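Local coordinates for putative nucleoside-diphosphate-sugar epimerase (Staphylococcus aureus subsp. aureus, PDB 3E48), which is of unknown function but, as a putative nucleoside-diphosphate-sugar epimerase with an NAD(P)H-binding Rossmann-type domain, probably binds a dinucleotide cofactor, at residues B[189-201]-B[256-270]. Sequence-based numbering, arbitrary orientation.
Sequences DTWGKRYLLSGYS and DQESNDFKQLVNDQP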
loop_
_atom_site.group_PDB
_atom_site.type_symbol
_atom_site.label_atom_id
_atom_site.label_comp_id
_atom_site.label_asym_id
_atom_site.label_seq_id
_atom_site.Cartn_x
_atom_site.Cartn_y
_atom_site.Cartn_z
ATOM N N ASP B 189 -15.138 1.422 -22.274
ATOM C CA ASP B 189 -14.994 2.862 -22.090
ATOM C C ASP B 189 -14.862 3.214 -20.615
ATOM O O ASP B 189 -14.458 4.320 -20.271
ATOM C CB ASP B 189 -16.186 3.600 -22.696
ATOM C CG ASP B 189 -15.959 3.969 -24.143
ATOM O OD1 ASP B 189 -15.566 3.085 -24.932
ATOM O OD2 ASP B 189 -16.172 5.148 -24.494
ATOM N N THR B 190 -15.193 2.261 -19.749
ATOM C CA THR B 190 -15.105 2.472 -18.308
ATOM C C THR B 190 -13.738 2.048 -17.770
ATOM O O THR B 190 -13.414 2.303 -16.617
ATOM C CB THR B 190 -16.172 1.654 -17.550
ATOM O OG1 THR B 190 -15.921 0.254 -17.739
ATOM C CG2 THR B 190 -17.566 1.993 -18.050
ATOM N N TRP B 191 -12.938 1.404 -18.613
ATOM C CA TRP B 191 -11.623 0.924 -18.209
ATOM C C TRP B 191 -10.600 2.030 -17.943
ATOM O O TRP B 191 -10.728 3.146 -18.450
ATOM C CB TRP B 191 -11.076 -0.030 -19.278
ATOM C CG TRP B 191 -11.914 -1.257 -19.506
ATOM C CD1 TRP B 191 -13.131 -1.542 -18.952
ATOM C CD2 TRP B 191 -11.580 -2.379 -20.336
ATOM N NE1 TRP B 191 -13.573 -2.772 -19.383
ATOM C CE2 TRP B 191 -12.639 -3.306 -20.233
ATOM C CE3 TRP B 191 -10.486 -2.687 -21.156
ATOM C CZ2 TRP B 191 -12.637 -4.526 -20.920
ATOM C CZ3 TRP B 191 -10.482 -3.899 -21.839
ATOM C CH2 TRP B 191 -11.553 -4.802 -21.716
ATOM N N GLY B 192 -9.591 1.709 -17.135
ATOM C CA GLY B 192 -8.532 2.662 -16.838
ATOM C C GLY B 192 -8.828 3.654 -15.734
ATOM O O GLY B 192 -8.056 4.582 -15.496
ATOM N N LYS B 193 -9.949 3.462 -15.053
ATOM C CA LYS B 193 -10.323 4.357 -13.976
ATOM C C LYS B 193 -10.363 3.601 -12.649
ATOM O O LYS B 193 -10.342 2.369 -12.620
ATOM C CB LYS B 193 -11.687 4.982 -14.272
ATOM C CG LYS B 193 -11.972 6.219 -13.451
ATOM C CD LYS B 193 -11.012 7.342 -13.811
ATOM C CE LYS B 193 -10.719 8.214 -12.604
ATOM N NZ LYS B 193 -10.012 7.426 -11.551
ATOM N N ARG B 194 -10.406 4.350 -11.552
ATOM C CA ARG B 194 -10.455 3.772 -10.215
ATOM C C ARG B 194 -11.901 3.873 -9.745
ATOM O O ARG B 194 -12.505 4.942 -9.816
ATOM C CB ARG B 194 -9.533 4.559 -9.279
ATOM C CG ARG B 194 -9.177 3.846 -7.984
ATOM C CD ARG B 194 -8.177 4.678 -7.175
ATOM N NE ARG B 194 -7.709 3.993 -5.971
ATOM C CZ ARG B 194 -6.789 3.032 -5.959
ATOM N NH1 ARG B 194 -6.433 2.473 -4.812
ATOM N NH2 ARG B 194 -6.213 2.637 -7.087
ATOM N N TYR B 195 -12.457 2.761 -9.278
ATOM C CA TYR B 195 -13.841 2.728 -8.825
ATOM C C TYR B 195 -14.008 2.235 -7.397
ATOM O O TYR B 195 -13.175 1.494 -6.873
ATOM C CB TYR B 195 -14.671 1.809 -9.731
ATOM C CG TYR B 195 -14.789 2.276 -11.161
ATOM C CD1 TYR B 195 -15.629 3.337 -11.501
ATOM C CD2 TYR B 195 -14.044 1.673 -12.174
ATOM C CE1 TYR B 195 -15.724 3.788 -12.817
ATOM C CE2 TYR B 195 -14.128 2.118 -13.491
ATOM C CZ TYR B 195 -14.971 3.178 -13.804
ATOM O OH TYR B 195 -15.046 3.644 -15.101
ATOM N N LEU B 196 -15.098 2.661 -6.773
ATOM C CA LEU B 196 -15.448 2.207 -5.432
ATOM C C LEU B 196 -16.891 1.740 -5.540
ATOM O O LEU B 196 -17.771 2.519 -5.888
ATOM C CB LEU B 196 -15.362 3.337 -4.402
ATOM C CG LEU B 196 -15.972 3.000 -3.034
ATOM C CD1 LEU B 196 -15.258 1.813 -2.377
ATOM C CD2 LEU B 196 -15.883 4.235 -2.150
ATOM N N LEU B 197 -17.127 0.462 -5.276
ATOM C CA LEU B 197 -18.478 -0.069 -5.322
ATOM C C LEU B 197 -18.972 -0.100 -3.880
ATOM O O LEU B 197 -18.590 -0.968 -3.093
ATOM C CB LEU B 197 -18.479 -1.473 -5.940
ATOM C CG LEU B 197 -18.000 -1.523 -7.399
ATOM C CD1 LEU B 197 -18.065 -2.955 -7.927
ATOM C CD2 LEU B 197 -18.877 -0.610 -8.252
ATOM N N SER B 198 -19.802 0.880 -3.539
ATOM C CA SER B 198 -20.344 0.999 -2.190
ATOM C C SER B 198 -21.857 0.790 -2.174
ATOM O O SER B 198 -22.529 0.966 -3.190
ATOM C CB SER B 198 -20.002 2.379 -1.615
ATOM O OG SER B 198 -20.571 3.421 -2.397
ATOM N N GLY B 199 -22.381 0.393 -1.018
ATOM C CA GLY B 199 -23.811 0.170 -0.885
ATOM C C GLY B 199 -24.409 1.160 0.099
ATOM O O GLY B 199 -24.819 2.251 -0.290
ATOM N N TYR B 200 -24.469 0.780 1.373
ATOM C CA TYR B 200 -25.002 1.665 2.402
ATOM C C TYR B 200 -24.150 1.621 3.663
ATOM O O TYR B 200 -23.653 0.563 4.055
ATOM C CB TYR B 200 -26.446 1.290 2.760
ATOM C CG TYR B 200 -27.380 1.315 1.576
ATOM C CD1 TYR B 200 -27.553 0.182 0.782
ATOM C CD2 TYR B 200 -28.042 2.491 1.208
ATOM C CE1 TYR B 200 -28.353 0.218 -0.352
ATOM C CE2 TYR B 200 -28.848 2.538 0.074
ATOM C CZ TYR B 200 -28.996 1.399 -0.702
ATOM O OH TYR B 200 -29.765 1.439 -1.840
ATOM N N SER B 201 -23.983 2.780 4.294
ATOM C CA SER B 201 -23.208 2.880 5.527
ATOM C C SER B 201 -24.152 2.810 6.715
ATOM O O SER B 201 -25.170 3.512 6.764
ATOM C CB SER B 201 -22.427 4.197 5.577
ATOM O OG SER B 201 -21.427 4.246 4.573
ATOM N N ASP B 256 -16.294 4.152 6.315
ATOM C CA ASP B 256 -17.490 4.881 5.905
ATOM C C ASP B 256 -17.136 5.568 4.593
ATOM O O ASP B 256 -16.950 6.783 4.531
ATOM C CB ASP B 256 -17.893 5.907 6.975
ATOM C CG ASP B 256 -19.154 6.682 6.609
ATOM O OD1 ASP B 256 -19.896 6.254 5.698
ATOM O OD2 ASP B 256 -19.412 7.725 7.245
ATOM N N GLN B 257 -17.027 4.756 3.544
ATOM C CA GLN B 257 -16.669 5.237 2.217
ATOM C C GLN B 257 -17.799 5.018 1.232
ATOM O O GLN B 257 -18.339 3.913 1.127
ATOM C CB GLN B 257 -15.444 4.489 1.705
ATOM C CG GLN B 257 -14.232 4.563 2.608
ATOM C CD GLN B 257 -13.093 3.753 2.038
ATOM O OE1 GLN B 257 -12.726 3.926 0.874
ATOM N NE2 GLN B 257 -12.521 2.872 2.849
ATOM N N GLU B 258 -18.144 6.066 0.496
ATOM C CA GLU B 258 -19.211 5.969 -0.489
ATOM C C GLU B 258 -18.827 6.617 -1.810
ATOM O O GLU B 258 -17.942 7.469 -1.869
ATOM C CB GLU B 258 -20.477 6.639 0.039
ATOM C CG GLU B 258 -20.947 6.111 1.377
ATOM C CD GLU B 258 -22.338 6.590 1.722
ATOM O OE1 GLU B 258 -23.306 6.089 1.113
ATOM O OE2 GLU B 258 -22.461 7.471 2.594
ATOM N N SER B 259 -19.514 6.202 -2.866
ATOM C CA SER B 259 -19.300 6.732 -4.200
ATOM C C SER B 259 -20.576 6.512 -4.988
ATOM O O SER B 259 -21.431 5.727 -4.581
ATOM C CB SER B 259 -18.152 6.002 -4.891
ATOM O OG SER B 259 -18.080 6.366 -6.253
ATOM N N ASN B 260 -20.717 7.202 -6.111
ATOM C CA ASN B 260 -21.902 7.015 -6.936
ATOM C C ASN B 260 -21.579 6.080 -8.090
ATOM O O ASN B 260 -22.383 5.929 -9.008
ATOM C CB ASN B 260 -22.394 8.347 -7.497
ATOM C CG ASN B 260 -22.826 9.312 -6.415
ATOM O OD1 ASN B 260 -23.608 8.966 -5.528
ATOM N ND2 ASN B 260 -22.329 10.541 -6.493
ATOM N N ASP B 261 -20.409 5.445 -8.037
ATOM C CA ASP B 261 -19.987 4.545 -9.109
ATOM C C ASP B 261 -20.963 3.408 -9.413
ATOM O O ASP B 261 -21.194 3.090 -10.578
ATOM C CB ASP B 261 -18.605 3.945 -8.817
ATOM C CG ASP B 261 -17.494 4.988 -8.797
ATOM O OD1 ASP B 261 -17.528 5.947 -9.606
ATOM O OD2 ASP B 261 -16.561 4.838 -7.981
ATOM N N PHE B 262 -21.528 2.781 -8.386
ATOM C CA PHE B 262 -22.463 1.686 -8.630
ATOM C C PHE B 262 -23.649 2.158 -9.463
ATOM O O PHE B 262 -23.998 1.542 -10.472
ATOM C CB PHE B 262 -22.981 1.101 -7.317
ATOM C CG PHE B 262 -23.941 -0.036 -7.507
ATOM C CD1 PHE B 262 -23.477 -1.317 -7.798
ATOM C CD2 PHE B 262 -25.313 0.175 -7.419
ATOM C CE1 PHE B 262 -24.367 -2.369 -7.998
ATOM C CE2 PHE B 262 -26.213 -0.871 -7.617
ATOM C CZ PHE B 262 -25.740 -2.147 -7.907
ATOM N N LYS B 263 -24.269 3.253 -9.037
ATOM C CA LYS B 263 -25.419 3.799 -9.746
ATOM C C LYS B 263 -25.060 4.233 -11.163
ATOM O O LYS B 263 -25.832 4.018 -12.094
ATOM C CB LYS B 263 -25.999 4.984 -8.963
ATOM C CG LYS B 263 -27.380 5.439 -9.432
ATOM C CD LYS B 263 -27.307 6.353 -10.644
ATOM C CE LYS B 263 -26.645 7.681 -10.290
ATOM N NZ LYS B 263 -26.532 8.583 -11.471
ATOM N N GLN B 264 -23.891 4.840 -11.335
ATOM C CA GLN B 264 -23.485 5.290 -12.663
ATOM C C GLN B 264 -23.138 4.119 -13.578
ATOM O O GLN B 264 -23.321 4.198 -14.792
ATOM C CB GLN B 264 -22.292 6.244 -12.564
ATOM C CG GLN B 264 -22.573 7.462 -11.684
ATOM C CD GLN B 264 -21.445 8.473 -11.696
ATOM O OE1 GLN B 264 -20.269 8.108 -11.648
ATOM N NE2 GLN B 264 -21.797 9.752 -11.736
ATOM N N LEU B 265 -22.645 3.030 -12.995
ATOM C CA LEU B 265 -22.274 1.855 -13.777
ATOM C C LEU B 265 -23.436 0.912 -14.077
ATOM O O LEU B 265 -23.599 0.462 -15.214
ATOM C CB LEU B 265 -21.172 1.070 -13.059
ATOM C CG LEU B 265 -19.791 1.726 -13.020
ATOM C CD1 LEU B 265 -18.876 0.962 -12.064
ATOM C CD2 LEU B 265 -19.203 1.748 -14.430
ATOM N N VAL B 266 -24.239 0.614 -13.059
ATOM C CA VAL B 266 -25.358 -0.311 -13.212
ATOM C C VAL B 266 -26.708 0.363 -13.440
ATOM O O VAL B 266 -27.695 -0.309 -13.734
ATOM C CB VAL B 266 -25.481 -1.242 -11.978
ATOM C CG1 VAL B 266 -24.113 -1.802 -11.605
ATOM C CG2 VAL B 266 -26.086 -0.490 -10.818
ATOM N N ASN B 267 -26.751 1.684 -13.295
ATOM C CA ASN B 267 -27.982 2.445 -13.485
ATOM C C ASN B 267 -29.101 1.930 -12.572
ATOM O O ASN B 267 -30.246 1.761 -12.991
ATOM C CB ASN B 267 -28.425 2.382 -14.956
ATOM C CG ASN B 267 -27.324 2.809 -15.922
ATOM O OD1 ASN B 267 -26.337 2.097 -16.111
ATOM N ND2 ASN B 267 -27.489 3.979 -16.533
ATOM N N ASP B 268 -28.759 1.685 -11.313
ATOM C CA ASP B 268 -29.732 1.195 -10.349
ATOM C C ASP B 268 -29.228 1.478 -8.942
ATOM O O ASP B 268 -28.084 1.893 -8.760
ATOM C CB ASP B 268 -29.958 -0.311 -10.556
ATOM C CG ASP B 268 -31.042 -0.874 -9.655
ATOM O OD1 ASP B 268 -32.030 -0.158 -9.377
ATOM O OD2 ASP B 268 -30.916 -2.046 -9.238
ATOM N N GLN B 269 -30.093 1.277 -7.958
ATOM C CA GLN B 269 -29.744 1.500 -6.561
ATOM C C GLN B 269 -29.239 0.194 -5.958
ATOM O O GLN B 269 -29.748 -0.879 -6.281
ATOM C CB GLN B 269 -30.976 1.966 -5.782
ATOM C CG GLN B 269 -31.551 3.307 -6.220
ATOM C CD GLN B 269 -30.673 4.474 -5.818
ATOM O OE1 GLN B 269 -30.299 4.607 -4.654
ATOM N NE2 GLN B 269 -30.352 5.333 -6.776
ATOM N N PRO B 270 -28.221 0.261 -5.088
ATOM C CA PRO B 270 -27.722 -0.977 -4.481
ATOM C C PRO B 270 -28.780 -1.540 -3.540
ATOM O O PRO B 270 -29.617 -0.796 -3.033
ATOM C CB PRO B 270 -26.464 -0.518 -3.742
ATOM C CG PRO B 270 -26.765 0.910 -3.405
ATOM C CD PRO B 270 -27.400 1.414 -4.683
HETATM O O HOH W 1 -20.690 2.862 -5.615
HETATM O O HOH W 2 -22.826 3.969 -0.558
HETATM O O HOH W 3 -23.651 3.155 -4.194
HETATM O O HOH W 4 -25.157 5.158 3.111
#
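Strand 194-197 and helix 261-266 meet nearly perpendicularly, through Tyr195, Leu196 and Asp261: the segment axes approach to 8.0 Å with 103° between their directions. Strand 194-203 pairs with strands 134-143 and 168-172 of the central sheet, and its classic bulge, Gly199 and Tyr200 facing Tyr171, lies where the 256-270 chain passes. No backbone-to-backbone hydrogen bond joins the segments; side chains and water do so instead. Asp261 OD2 accepts the amide of Leu196, N to OD2 2.9 Å and nearly straight at 167°, on its anti side. Ser259 OG reaches the same oxygen from the other face, almost perpendicular to the carboxylate plane, and also accepts Asp261 N, an ST turn leading into the helix. The Tyr195 ring turns an edge to this carboxylate, the planes 85° apart, with CD1 3.7 Å from Asp261 CG, while Leu265 CD1 lies over one face near the rim. Leu265 CD1 also touches Leu197 CD2 at 4.1 Å, and Leu265 CD2 meets Thr190 CG2. Ser198 OG, set between its own N and carbonyl carbon, accepts Ser259 N at 3.0 Å. Farther along, Tyr200 OH donates to Pro270 O at 2.5 Å, in the plane of the ring but tilted from that of the carbonyl; CE1 packs on Pro270 CG. Ser201 OG meets Asp256 OD1 at 2.8 Å, nearly along the C-O bond, and bonds Asn170 as well. Water 1 accepts from Ser198 N and Phe262 N, and water 2 from Ser198 OG. Two donors on opposite faces of Asp261 OD2 probably stabilise the ionised carboxylate and restrict its rotation, probably holding the first turn of helix 261-266 to strand 194-197, while waters join the Glu258 carboxylate to Gly199 O and Ser201 N at the bulge.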